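Local coordinates for protein putative cytochrome P450 120 (Synechocystis sp., PDB 2VE3) that binds heme and retinoic acid and probably acts as a cytochrome P450 monooxygenase, at residues R66-F69 with T75-A78; I142-L147 with S429-D434; M150-A155 with Q169-F174. One frame throughout, in Å; residues are numbered along the deposited sequence.

Contact 1. Residues R66-F69 with T75-A78; sequences RFLF and TFQA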
ATOM      1  N   ARG A  66      16.050   2.081  11.422  1.00 25.33           N
ATOM      2  CA  ARG A  66      16.627   1.127  12.363  1.00 26.40           C
ATOM      3  C   ARG A  66      16.139   1.425  13.786  1.00 25.59           C
ATOM      4  O   ARG A  66      15.587   0.571  14.452  1.00 25.66           O
ATOM      5  CB  ARG A  66      18.167   1.175  12.258  1.00 26.21           C
ATOM      6  CG  ARG A  66      18.909   0.125  13.073  1.00 28.48           C
ATOM      7  CD  ARG A  66      20.424   0.329  13.020  1.00 29.32           C
ATOM      8  NE  ARG A  66      21.015  -0.051  11.726  1.00 35.06           N
ATOM      9  CZ  ARG A  66      22.294   0.149  11.391  1.00 37.07           C
ATOM     10  NH1 ARG A  66      23.142   0.726  12.247  1.00 38.28           N
ATOM     11  NH2 ARG A  66      22.734  -0.235  10.198  1.00 37.57           N
ATOM     12  N   PHE A  67      16.344   2.662  14.225  1.00 26.12           N
ATOM     13  CA  PHE A  67      15.847   3.189  15.499  1.00 25.98           C
ATOM     14  C   PHE A  67      14.361   2.852  15.770  1.00 26.12           C
ATOM     15  O   PHE A  67      13.996   2.330  16.847  1.00 24.77           O
ATOM     16  CB  PHE A  67      16.127   4.711  15.504  1.00 26.48           C
ATOM     17  CG  PHE A  67      15.362   5.499  16.537  1.00 27.32           C
ATOM     18  CD1 PHE A  67      15.621   5.348  17.900  1.00 29.44           C
ATOM     19  CD2 PHE A  67      14.406   6.424  16.141  1.00 28.94           C
ATOM     20  CE1 PHE A  67      14.911   6.087  18.854  1.00 29.47           C
ATOM     21  CE2 PHE A  67      13.693   7.171  17.089  1.00 29.97           C
ATOM     22  CZ  PHE A  67      13.950   6.999  18.450  1.00 28.58           C
ATOM     23  N   LEU A  68      13.517   3.137  14.778  1.00 26.35           N
ATOM     24  CA  LEU A  68      12.072   2.935  14.900  1.00 26.99           C
ATOM     25  C   LEU A  68      11.676   1.457  14.911  1.00 26.85           C
ATOM     26  O   LEU A  68      10.656   1.107  15.473  1.00 26.94           O
ATOM     27  CB  LEU A  68      11.342   3.704  13.787  1.00 26.89           C
ATOM     28  CG  LEU A  68       9.845   3.978  13.951  1.00 27.68           C
ATOM     29  CD1 LEU A  68       9.539   5.056  14.988  1.00 27.68           C
ATOM     30  CD2 LEU A  68       9.312   4.385  12.620  1.00 27.99           C
ATOM     31  N   PHE A  69      12.496   0.596  14.309  1.00 27.15           N
ATOM     32  CA  PHE A  69      12.206  -0.838  14.272  1.00 27.50           C
ATOM     33  C   PHE A  69      13.120  -1.654  15.206  1.00 28.58           C
ATOM     34  O   PHE A  69      13.379  -2.836  14.961  1.00 27.86           O
ATOM     35  CB  PHE A  69      12.255  -1.381  12.833  1.00 26.72           C
ATOM     36  CG  PHE A  69      11.400  -0.610  11.845  1.00 25.29           C
ATOM     37  CD1 PHE A  69      10.097  -0.225  12.165  1.00 23.84           C
ATOM     38  CD2 PHE A  69      11.895  -0.302  10.572  1.00 24.79           C
ATOM     39  CE1 PHE A  69       9.314   0.481  11.246  1.00 22.77           C
ATOM     40  CE2 PHE A  69      11.113   0.407   9.649  1.00 23.20           C
ATOM     41  CZ  PHE A  69       9.821   0.790   9.993  1.00 23.15           C
ATOM     42  N   THR A  75       8.980   0.778  23.289  1.00 30.39           N
ATOM     43  CA  THR A  75       9.179   2.173  22.888  1.00 29.70           C
ATOM     44  C   THR A  75       8.113   2.739  21.950  1.00 28.66           C
ATOM     45  O   THR A  75       7.677   3.876  22.126  1.00 28.53           O
ATOM     46  CB  THR A  75      10.553   2.341  22.212  1.00 30.03           C
ATOM     47  OG1 THR A  75      11.543   1.658  22.986  1.00 30.46           O
ATOM     48  CG2 THR A  75      10.931   3.815  22.063  1.00 30.13           C
ATOM     49  N   PHE A  76       7.717   1.955  20.949  1.00 27.69           N
ATOM     50  CA  PHE A  76       6.851   2.452  19.873  1.00 27.12           C
ATOM     51  C   PHE A  76       5.518   1.706  19.776  1.00 26.52           C
ATOM     52  O   PHE A  76       5.457   0.474  19.798  1.00 26.11           O
ATOM     53  CB  PHE A  76       7.599   2.443  18.531  1.00 26.98           C
ATOM     54  CG  PHE A  76       8.835   3.302  18.525  1.00 26.46           C
ATOM     55  CD1 PHE A  76       8.734   4.689  18.628  1.00 26.93           C
ATOM     56  CD2 PHE A  76      10.096   2.731  18.426  1.00 26.46           C
ATOM     57  CE1 PHE A  76       9.862   5.489  18.631  1.00 26.69           C
ATOM     58  CE2 PHE A  76      11.240   3.532  18.428  1.00 26.76           C
ATOM     59  CZ  PHE A  76      11.113   4.916  18.537  1.00 26.80           C
ATOM     60  N   GLN A  77       4.447   2.482  19.694  1.00 26.15           N
ATOM     61  CA  GLN A  77       3.101   1.937  19.584  1.00 25.41           C
ATOM     62  C   GLN A  77       2.512   2.464  18.290  1.00 23.92           C
ATOM     63  O   GLN A  77       2.365   3.672  18.141  1.00 23.65           O
ATOM     64  CB  GLN A  77       2.278   2.392  20.799  1.00 25.80           C
ATOM     65  CG  GLN A  77       0.812   2.023  20.780  1.00 28.36           C
ATOM     66  CD  GLN A  77       0.224   2.011  22.177  1.00 32.65           C
ATOM     67  OE1 GLN A  77      -0.462   2.960  22.583  1.00 33.79           O
ATOM     68  NE2 GLN A  77       0.516   0.947  22.937  1.00 32.32           N
ATOM     69  N   ALA A  78       2.174   1.570  17.359  1.00 22.86           N
ATOM     70  CA  ALA A  78       1.631   2.003  16.061  1.00 22.10           C
ATOM     71  C   ALA A  78       0.363   2.843  16.187  1.00 21.18           C
ATOM     72  O   ALA A  78      -0.474   2.623  17.055  1.00 21.22           O
ATOM     73  CB  ALA A  78       1.404   0.825  15.124  1.00 21.58           C
TER
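The Phe76 ring is held between two methyl groups, Leu68 CD1 over one face and CG2 of its own neighbour Thr75 over the other, while Phe67 stands at its edge. Leu68 CD1 sits 3.7 Å from the centroid of the Phe76 ring and nearly on the ring normal, a CH-pi contact in which the methyl group rests almost centrally on the aromatic surface. With Phe67 the relation is T-shaped: the edge of Phe76 meets the face of Phe67, the centroids lie 5.2 Å apart and the planes stand at 86°. The leading atom is Phe76 CZ, 3.5 Å from Phe67 CZ, so it bears on the outer end of the Phe67 ring. A polar element is added by the end of the helix. Phe67 O lies near the plane of the Phe76 ring, 3.4 Å from Phe76 CE2, where it probably meets the slightly positive rim of the ring, and Leu68 O comes equally close to Phe76 CD2.

Phe76 reaches this position because its CG is anti to the carbonyl carbon (chi1 -60°), which sends the ring from the strand across to the last turn of the helix. Leu68 also touches Val342 and Tyr344 of strand 341-345. The Phe67 ring in turn stacks with Phe331 and meets Phe336 edge-to-face, extending the aromatic packing beyond the two segments. Thr75 OG1 is hydrogen-bonded to Lys71 O inside the short connection. The arrangement belongs to the beta-rich region of the cytochrome P450 fold, where helix B (62-68) turns back through a short loop into strand 76-79, the edge strand of the five-stranded mixed sheet.

Contact 2. Residues I142-L147 with S429-D434; sequences IWYPQL and SPRPKD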
ATOM      1  N   ILE A 142      -7.744   5.989 -20.705  1.00 27.12           N
ATOM      2  CA  ILE A 142      -7.468   6.768 -19.486  1.00 25.35           C
ATOM      3  C   ILE A 142      -7.230   5.750 -18.361  1.00 24.07           C
ATOM      4  O   ILE A 142      -8.186   5.289 -17.725  1.00 22.92           O
ATOM      5  CB  ILE A 142      -8.630   7.744 -19.147  1.00 25.62           C
ATOM      6  CG1 ILE A 142      -8.904   8.667 -20.341  1.00 26.06           C
ATOM      7  CG2 ILE A 142      -8.334   8.535 -17.863  1.00 23.88           C
ATOM      8  CD1 ILE A 142     -10.082   9.652 -20.136  1.00 26.50           C
ATOM      9  N   TRP A 143      -5.959   5.388 -18.136  1.00 22.13           N
ATOM     10  CA  TRP A 143      -5.641   4.139 -17.426  1.00 21.27           C
ATOM     11  C   TRP A 143      -5.894   4.126 -15.931  1.00 21.18           C
ATOM     12  O   TRP A 143      -6.367   3.124 -15.402  1.00 21.17           O
ATOM     13  CB  TRP A 143      -4.193   3.690 -17.651  1.00 20.96           C
ATOM     14  CG  TRP A 143      -4.041   2.224 -17.879  1.00 19.78           C
ATOM     15  CD1 TRP A 143      -4.956   1.251 -17.606  1.00 19.98           C
ATOM     16  CD2 TRP A 143      -2.893   1.558 -18.428  1.00 19.94           C
ATOM     17  NE1 TRP A 143      -4.459   0.014 -17.968  1.00 19.41           N
ATOM     18  CE2 TRP A 143      -3.195   0.178 -18.478  1.00 19.45           C
ATOM     19  CE3 TRP A 143      -1.639   1.998 -18.894  1.00 20.77           C
ATOM     20  CZ2 TRP A 143      -2.289  -0.770 -18.975  1.00 19.80           C
ATOM     21  CZ3 TRP A 143      -0.745   1.053 -19.404  1.00 19.50           C
ATOM     22  CH2 TRP A 143      -1.076  -0.311 -19.436  1.00 20.33           C
ATOM     23  N   TYR A 144      -5.560   5.206 -15.238  1.00 20.96           N
ATOM     24  CA  TYR A 144      -5.609   5.153 -13.789  1.00 21.20           C
ATOM     25  C   TYR A 144      -6.971   4.629 -13.228  1.00 21.37           C
ATOM     26  O   TYR A 144      -6.971   3.678 -12.457  1.00 21.81           O
ATOM     27  CB  TYR A 144      -5.111   6.458 -13.141  1.00 20.90           C
ATOM     28  CG  TYR A 144      -5.157   6.396 -11.630  1.00 21.79           C
ATOM     29  CD1 TYR A 144      -4.195   5.671 -10.906  1.00 21.84           C
ATOM     30  CD2 TYR A 144      -6.181   7.035 -10.922  1.00 22.83           C
ATOM     31  CE1 TYR A 144      -4.251   5.579  -9.523  1.00 21.12           C
ATOM     32  CE2 TYR A 144      -6.238   6.966  -9.531  1.00 22.42           C
ATOM     33  CZ  TYR A 144      -5.275   6.230  -8.840  1.00 21.54           C
ATOM     34  OH  TYR A 144      -5.344   6.164  -7.475  1.00 19.85           O
ATOM     35  N   PRO A 145      -8.123   5.215 -13.652  1.00 21.64           N
ATOM     36  CA  PRO A 145      -9.454   4.771 -13.190  1.00 21.71           C
ATOM     37  C   PRO A 145      -9.783   3.330 -13.557  1.00 21.80           C
ATOM     38  O   PRO A 145     -10.511   2.653 -12.824  1.00 21.35           O
ATOM     39  CB  PRO A 145     -10.419   5.707 -13.938  1.00 21.93           C
ATOM     40  CG  PRO A 145      -9.605   6.871 -14.331  1.00 22.04           C
ATOM     41  CD  PRO A 145      -8.238   6.346 -14.592  1.00 21.52           C
ATOM     42  N   GLN A 146      -9.254   2.881 -14.691  1.00 21.82           N
ATOM     43  CA  GLN A 146      -9.353   1.489 -15.123  1.00 22.33           C
ATOM     44  C   GLN A 146      -8.603   0.524 -14.213  1.00 22.28           C
ATOM     45  O   GLN A 146      -9.118  -0.538 -13.887  1.00 21.91           O
ATOM     46  CB  GLN A 146      -8.839   1.328 -16.554  1.00 22.65           C
ATOM     47  CG  GLN A 146      -9.751   1.919 -17.621  1.00 24.38           C
ATOM     48  CD  GLN A 146     -11.155   1.337 -17.607  1.00 25.57           C
ATOM     49  OE1 GLN A 146     -11.356   0.117 -17.740  1.00 26.16           O
ATOM     50  NE2 GLN A 146     -12.140   2.215 -17.470  1.00 27.16           N
ATOM     51  N   LEU A 147      -7.379   0.894 -13.837  1.00 22.92           N
ATOM     52  CA  LEU A 147      -6.573   0.098 -12.918  1.00 23.65           C
ATOM     53  C   LEU A 147      -7.278  -0.036 -11.571  1.00 23.54           C
ATOM     54  O   LEU A 147      -7.207  -1.089 -10.960  1.00 23.11           O
ATOM     55  CB  LEU A 147      -5.182   0.710 -12.743  1.00 23.70           C
ATOM     56  CG  LEU A 147      -4.258   0.632 -13.975  1.00 25.36           C
ATOM     57  CD1 LEU A 147      -3.110   1.614 -13.813  1.00 26.16           C
ATOM     58  CD2 LEU A 147      -3.724  -0.786 -14.227  1.00 24.52           C
ATOM     59  N   SER A 429      -2.458   7.818  -2.011  1.00 20.19           N
ATOM     60  CA  SER A 429      -1.377   7.078  -2.695  1.00 19.71           C
ATOM     61  C   SER A 429      -0.937   7.777  -3.975  1.00 18.64           C
ATOM     62  O   SER A 429      -1.765   8.385  -4.644  1.00 18.46           O
ATOM     63  CB  SER A 429      -1.871   5.682  -3.089  1.00 19.51           C
ATOM     64  OG  SER A 429      -1.492   4.728  -2.133  1.00 22.69           O
ATOM     65  N   PRO A 430       0.361   7.671  -4.347  1.00 18.40           N
ATOM     66  CA  PRO A 430       0.795   8.281  -5.620  1.00 17.83           C
ATOM     67  C   PRO A 430      -0.044   7.894  -6.842  1.00 17.86           C
ATOM     68  O   PRO A 430      -0.290   6.723  -7.079  1.00 17.70           O
ATOM     69  CB  PRO A 430       2.246   7.798  -5.773  1.00 17.66           C
ATOM     70  CG  PRO A 430       2.704   7.530  -4.397  1.00 18.21           C
ATOM     71  CD  PRO A 430       1.492   7.033  -3.639  1.00 18.15           C
ATOM     72  N   ARG A 431      -0.488   8.902  -7.600  1.00 18.60           N
ATOM     73  CA  ARG A 431      -1.170   8.715  -8.894  1.00 18.90           C
ATOM     74  C   ARG A 431      -0.753   9.855  -9.820  1.00 18.60           C
ATOM     75  O   ARG A 431      -0.502  10.957  -9.345  1.00 18.36           O
ATOM     76  CB  ARG A 431      -2.703   8.676  -8.729  1.00 18.35           C
ATOM     77  CG  ARG A 431      -3.321   9.916  -8.073  1.00 18.63           C
ATOM     78  CD  ARG A 431      -4.794   9.751  -7.646  1.00 20.73           C
ATOM     79  NE  ARG A 431      -5.184  10.899  -6.802  1.00 23.34           N
ATOM     80  CZ  ARG A 431      -5.851  11.969  -7.249  1.00 25.53           C
ATOM     81  NH1 ARG A 431      -6.251  12.014  -8.523  1.00 25.93           N
ATOM     82  NH2 ARG A 431      -6.135  12.985  -6.427  1.00 23.71           N
ATOM     83  N   PRO A 432      -0.652   9.597 -11.143  1.00 18.90           N
ATOM     84  CA  PRO A 432      -0.387  10.695 -12.081  1.00 18.97           C
ATOM     85  C   PRO A 432      -1.602  11.642 -12.192  1.00 19.57           C
ATOM     86  O   PRO A 432      -2.739  11.172 -12.291  1.00 18.85           O
ATOM     87  CB  PRO A 432      -0.134   9.968 -13.408  1.00 18.82           C
ATOM     88  CG  PRO A 432      -0.886   8.695 -13.280  1.00 19.45           C
ATOM     89  CD  PRO A 432      -0.783   8.301 -11.832  1.00 19.01           C
ATOM     90  N   LYS A 433      -1.359  12.950 -12.152  1.00 20.57           N
ATOM     91  CA  LYS A 433      -2.450  13.943 -12.148  1.00 22.98           C
ATOM     92  C   LYS A 433      -3.479  13.766 -13.280  1.00 22.93           C
ATOM     93  O   LYS A 433      -4.690  13.788 -13.021  1.00 22.96           O
ATOM     94  CB  LYS A 433      -1.918  15.379 -12.095  1.00 23.02           C
ATOM     95  CG  LYS A 433      -2.918  16.390 -11.487  1.00 25.00           C
ATOM     96  CD  LYS A 433      -2.341  17.787 -11.369  1.00 25.71           C
ATOM     97  CE  LYS A 433      -1.042  17.802 -10.535  1.00 30.57           C
ATOM     98  NZ  LYS A 433      -0.404  19.157 -10.470  1.00 32.99           N
ATOM     99  N   ASP A 434      -3.002  13.548 -14.507  1.00 22.77           N
ATOM    100  CA  ASP A 434      -3.883  13.340 -15.662  1.00 22.95           C
ATOM    101  C   ASP A 434      -4.303  11.903 -15.931  1.00 22.60           C
ATOM    102  O   ASP A 434      -4.659  11.566 -17.061  1.00 22.59           O
ATOM    103  CB  ASP A 434      -3.303  13.969 -16.943  1.00 23.73           C
ATOM    104  CG  ASP A 434      -3.468  15.483 -16.972  1.00 25.19           C
ATOM    105  OD1 ASP A 434      -4.127  16.034 -16.065  1.00 27.00           O
ATOM    106  OD2 ASP A 434      -2.920  16.129 -17.889  1.00 25.98           O
TER
HETATM  107  O   HOH W   1      -2.780   5.412  -6.578  1.00 21.33           O
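In the cytochrome P450 fold the two-stranded antiparallel hairpin 424-432 lies against the start of helix E (143-159), and here Tyr144 of that helix meets Arg431 and Pro432 on the second hairpin strand. The Tyr144 ring presents a face to the aliphatic part of Arg431. Arg431 CB stands 3.8 Å from the ring centroid, 23° off the normal and shifted toward the CE1-CZ side of the rim, giving a CH-pi contact. Further along the same side chain, Arg431 CD approaches Tyr144 OH at 3.6 Å. The two side chains cross at about a right angle: Arg431 CG takes the position between the backbone N and the carbonyl carbon (chi1 58°), and the extended chain then carries the guanidinium group past the ring to Thr427 OG1, which hydrogen-bonds NH2. Pro432 adds a looser apolar touch, its CD 4.4 Å from Tyr144 CD1.

With an alanine here in place of Tyr144, the methylenes of Arg431 would probably lose the surface they lie across, and the water between helix and hairpin would be left without its phenolic partner. The phenol is also hydrogen-bonded to Arg148 NH1, one turn further along the helix. The water joins the hairpin backbone to the tyrosine hydroxyl: it lies 2.8 Å from Tyr144 OH and donates to Pro430 O at 2.9 Å, an oxygen that Ser261 OG also binds.

Contact 3. Residues M150-A155 with Q169-F174; sequences MTFDVA and QLFPWF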
ATOM      1  N   MET A 150     -10.009  -2.741 -11.964  1.00 24.07           N
ATOM      2  CA  MET A 150      -9.375  -4.051 -11.967  1.00 23.29           C
ATOM      3  C   MET A 150      -8.920  -4.501 -10.580  1.00 23.10           C
ATOM      4  O   MET A 150      -9.300  -5.585 -10.142  1.00 23.01           O
ATOM      5  CB  MET A 150      -8.200  -4.082 -12.937  1.00 23.57           C
ATOM      6  CG  MET A 150      -7.541  -5.469 -13.083  1.00 23.70           C
ATOM      7  SD  MET A 150      -5.900  -5.415 -13.842  1.00 23.19           S
ATOM      8  CE  MET A 150      -5.001  -4.471 -12.628  1.00 24.88           C
ATOM      9  N   THR A 151      -8.115  -3.681  -9.895  1.00 22.21           N
ATOM     10  CA  THR A 151      -7.524  -4.118  -8.626  1.00 22.08           C
ATOM     11  C   THR A 151      -8.597  -4.363  -7.576  1.00 22.27           C
ATOM     12  O   THR A 151      -8.457  -5.286  -6.776  1.00 22.53           O
ATOM     13  CB  THR A 151      -6.467  -3.149  -8.032  1.00 21.70           C
ATOM     14  OG1 THR A 151      -7.072  -1.892  -7.703  1.00 20.67           O
ATOM     15  CG2 THR A 151      -5.303  -2.952  -8.969  1.00 19.65           C
ATOM     16  N   PHE A 152      -9.650  -3.542  -7.568  1.00 22.69           N
ATOM     17  CA  PHE A 152     -10.800  -3.811  -6.689  1.00 23.41           C
ATOM     18  C   PHE A 152     -11.422  -5.163  -7.021  1.00 23.78           C
ATOM     19  O   PHE A 152     -11.689  -5.953  -6.121  1.00 25.12           O
ATOM     20  CB  PHE A 152     -11.872  -2.706  -6.702  1.00 23.15           C
ATOM     21  CG  PHE A 152     -12.982  -2.947  -5.698  1.00 22.95           C
ATOM     22  CD1 PHE A 152     -12.743  -2.805  -4.334  1.00 22.62           C
ATOM     23  CD2 PHE A 152     -14.228  -3.388  -6.108  1.00 22.78           C
ATOM     24  CE1 PHE A 152     -13.749  -3.074  -3.394  1.00 23.23           C
ATOM     25  CE2 PHE A 152     -15.236  -3.652  -5.180  1.00 22.56           C
ATOM     26  CZ  PHE A 152     -14.995  -3.494  -3.829  1.00 22.43           C
ATOM     27  N   ASP A 153     -11.642  -5.419  -8.309  1.00 24.23           N
ATOM     28  CA  ASP A 153     -12.187  -6.688  -8.787  1.00 24.22           C
ATOM     29  C   ASP A 153     -11.390  -7.909  -8.342  1.00 23.65           C
ATOM     30  O   ASP A 153     -11.980  -8.924  -8.008  1.00 22.98           O
ATOM     31  CB  ASP A 153     -12.295  -6.697 -10.314  1.00 24.77           C
ATOM     32  CG  ASP A 153     -13.576  -6.059 -10.816  1.00 26.65           C
ATOM     33  OD1 ASP A 153     -14.150  -5.212 -10.091  1.00 28.06           O
ATOM     34  OD2 ASP A 153     -14.000  -6.403 -11.942  1.00 27.49           O
ATOM     35  N   VAL A 154     -10.059  -7.812  -8.372  1.00 23.10           N
ATOM     36  CA  VAL A 154      -9.188  -8.911  -7.944  1.00 22.79           C
ATOM     37  C   VAL A 154      -9.339  -9.132  -6.432  1.00 23.49           C
ATOM     38  O   VAL A 154      -9.473 -10.271  -5.972  1.00 23.80           O
ATOM     39  CB  VAL A 154      -7.707  -8.651  -8.326  1.00 22.72           C
ATOM     40  CG1 VAL A 154      -6.785  -9.698  -7.750  1.00 21.76           C
ATOM     41  CG2 VAL A 154      -7.536  -8.626  -9.838  1.00 22.00           C
ATOM     42  N   ALA A 155      -9.333  -8.030  -5.680  1.00 22.98           N
ATOM     43  CA  ALA A 155      -9.361  -8.076  -4.241  1.00 23.43           C
ATOM     44  C   ALA A 155     -10.710  -8.600  -3.759  1.00 23.88           C
ATOM     45  O   ALA A 155     -10.750  -9.504  -2.923  1.00 24.14           O
ATOM     46  CB  ALA A 155      -9.053  -6.713  -3.648  1.00 22.43           C
ATOM     47  N   GLN A 169     -22.484  -1.820  -6.300  1.00 39.57           N
ATOM     48  CA  GLN A 169     -22.427  -0.620  -5.469  1.00 37.73           C
ATOM     49  C   GLN A 169     -21.174  -0.604  -4.595  1.00 36.09           C
ATOM     50  O   GLN A 169     -20.853   0.413  -3.968  1.00 35.58           O
ATOM     51  CB  GLN A 169     -23.650  -0.587  -4.545  1.00 37.76           C
ATOM     52  CG  GLN A 169     -24.943  -0.116  -5.173  1.00 38.03           C
ATOM     53  CD  GLN A 169     -26.087  -0.055  -4.163  1.00 38.68           C
ATOM     54  OE1 GLN A 169     -26.550  -1.090  -3.669  1.00 40.04           O
ATOM     55  NE2 GLN A 169     -26.555   1.159  -3.859  1.00 38.85           N
ATOM     56  N   LEU A 170     -20.489  -1.747  -4.557  1.00 34.25           N
ATOM     57  CA  LEU A 170     -19.371  -2.008  -3.655  1.00 32.65           C
ATOM     58  C   LEU A 170     -18.154  -1.134  -3.968  1.00 31.43           C
ATOM     59  O   LEU A 170     -17.530  -0.583  -3.058  1.00 30.65           O
ATOM     60  CB  LEU A 170     -18.994  -3.492  -3.733  1.00 32.39           C
ATOM     61  CG  LEU A 170     -18.655  -4.275  -2.460  1.00 33.06           C
ATOM     62  CD1 LEU A 170     -19.751  -4.193  -1.390  1.00 32.43           C
ATOM     63  CD2 LEU A 170     -18.400  -5.726  -2.804  1.00 33.13           C
ATOM     64  N   PHE A 171     -17.835  -1.033  -5.261  1.00 30.19           N
ATOM     65  CA  PHE A 171     -16.728  -0.218  -5.781  1.00 29.19           C
ATOM     66  C   PHE A 171     -16.969   1.278  -5.560  1.00 28.37           C
ATOM     67  O   PHE A 171     -16.127   1.941  -4.966  1.00 28.66           O
ATOM     68  CB  PHE A 171     -16.467  -0.555  -7.264  1.00 29.09           C
ATOM     69  CG  PHE A 171     -15.338   0.216  -7.890  1.00 28.73           C
ATOM     70  CD1 PHE A 171     -14.017  -0.052  -7.549  1.00 28.82           C
ATOM     71  CD2 PHE A 171     -15.596   1.200  -8.842  1.00 28.59           C
ATOM     72  CE1 PHE A 171     -12.972   0.657  -8.132  1.00 27.11           C
ATOM     73  CE2 PHE A 171     -14.551   1.914  -9.442  1.00 27.69           C
ATOM     74  CZ  PHE A 171     -13.236   1.636  -9.083  1.00 28.75           C
ATOM     75  N   PRO A 172     -18.126   1.809  -6.002  1.00 27.78           N
ATOM     76  CA  PRO A 172     -18.467   3.211  -5.740  1.00 27.27           C
ATOM     77  C   PRO A 172     -18.346   3.617  -4.266  1.00 26.95           C
ATOM     78  O   PRO A 172     -17.818   4.698  -3.965  1.00 26.91           O
ATOM     79  CB  PRO A 172     -19.931   3.293  -6.174  1.00 28.06           C
ATOM     80  CG  PRO A 172     -20.081   2.218  -7.204  1.00 27.30           C
ATOM     81  CD  PRO A 172     -19.171   1.129  -6.797  1.00 27.69           C
ATOM     82  N   TRP A 173     -18.825   2.761  -3.366  1.00 25.78           N
ATOM     83  CA  TRP A 173     -18.730   2.987  -1.928  1.00 25.23           C
ATOM     84  C   TRP A 173     -17.278   2.999  -1.423  1.00 24.58           C
ATOM     85  O   TRP A 173     -16.892   3.878  -0.660  1.00 24.74           O
ATOM     86  CB  TRP A 173     -19.549   1.935  -1.160  1.00 25.13           C
ATOM     87  CG  TRP A 173     -21.046   2.120  -1.261  1.00 26.00           C
ATOM     88  CD1 TRP A 173     -21.723   3.283  -1.550  1.00 26.65           C
ATOM     89  CD2 TRP A 173     -22.050   1.129  -1.025  1.00 25.94           C
ATOM     90  NE1 TRP A 173     -23.084   3.064  -1.532  1.00 25.67           N
ATOM     91  CE2 TRP A 173     -23.313   1.753  -1.216  1.00 25.92           C
ATOM     92  CE3 TRP A 173     -22.010  -0.229  -0.684  1.00 27.00           C
ATOM     93  CZ2 TRP A 173     -24.520   1.067  -1.073  1.00 25.53           C
ATOM     94  CZ3 TRP A 173     -23.214  -0.911  -0.540  1.00 27.05           C
ATOM     95  CH2 TRP A 173     -24.456  -0.257  -0.736  1.00 25.93           C
ATOM     96  N   PHE A 174     -16.484   2.021  -1.844  1.00 24.05           N
ATOM     97  CA  PHE A 174     -15.081   1.956  -1.459  1.00 23.58           C
ATOM     98  C   PHE A 174     -14.279   3.173  -1.897  1.00 22.38           C
ATOM     99  O   PHE A 174     -13.430   3.661  -1.159  1.00 22.83           O
ATOM    100  CB  PHE A 174     -14.433   0.677  -1.978  1.00 24.58           C
ATOM    101  CG  PHE A 174     -13.942  -0.222  -0.887  1.00 26.02           C
ATOM    102  CD1 PHE A 174     -12.676  -0.030  -0.338  1.00 28.00           C
ATOM    103  CD2 PHE A 174     -14.738  -1.243  -0.391  1.00 28.27           C
ATOM    104  CE1 PHE A 174     -12.212  -0.850   0.676  1.00 29.24           C
ATOM    105  CE2 PHE A 174     -14.277  -2.077   0.630  1.00 28.84           C
ATOM    106  CZ  PHE A 174     -13.015  -1.873   1.165  1.00 28.25           C
TER
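Phe152 points from its helix into the space between Phe171 and Phe174, and the three rings form an aromatic cluster, with the Phe152 ring set obliquely to both of the others. Its CG is anti to the backbone N (chi1 -175°), which directs the ring at the start of the opposing helix. Phe152 and Phe171 run alongside one another, head to tail. Their planes are 51° apart and their centroids 5.6 Å. The closest touch is made by Phe152 CB, at the edge of the Phe171 ring and 3.5 Å from Phe171 CD1. The backbone takes part too: Phe171 CA sits over one face of the Phe152 ring, 4.2 Å from its centroid, as a CH-pi donor.

These residues join helix E (143-159) to helix F (170-181) of the cytochrome P450 fold, two helices whose local axes come within 11.0 Å, their N-to-C directions 113° apart. Large side chains bridge this separation. Phe174 offers its face to Phe152 CE1, 3.7 Å from Phe174 CD2. At the far end of the Phe152 ring, Leu170 CG lies in the ring plane, 4.0 Å from CZ. Helix 241-272 closes in on the cluster: His256 meets the Phe152 ring edge-to-face, while the side chain of Phe174 packs on Leu249, Leu252 and Phe253.

From the N terminus, the chain first closes a short loop at contact 1, where only five residues separate helix 62-68 from the edge strand of the mixed sheet. Contact 2 opens later, at the start of helix 143-159, and closes only after some 280 residues, on the hairpin strand 430-432. Contact 3 is nested inside that long loop: it starts further along the same helix and closes on helix 170-181 after 13 residues, including the short helix 162-165. Contacts 2 and 3, whose centres are 15 Å apart, tie one helix to a C-terminal hairpin and to helix 170-181. Contact 1 lies in series before both, on the opposite side of the chain's centre, within the beta-rich region.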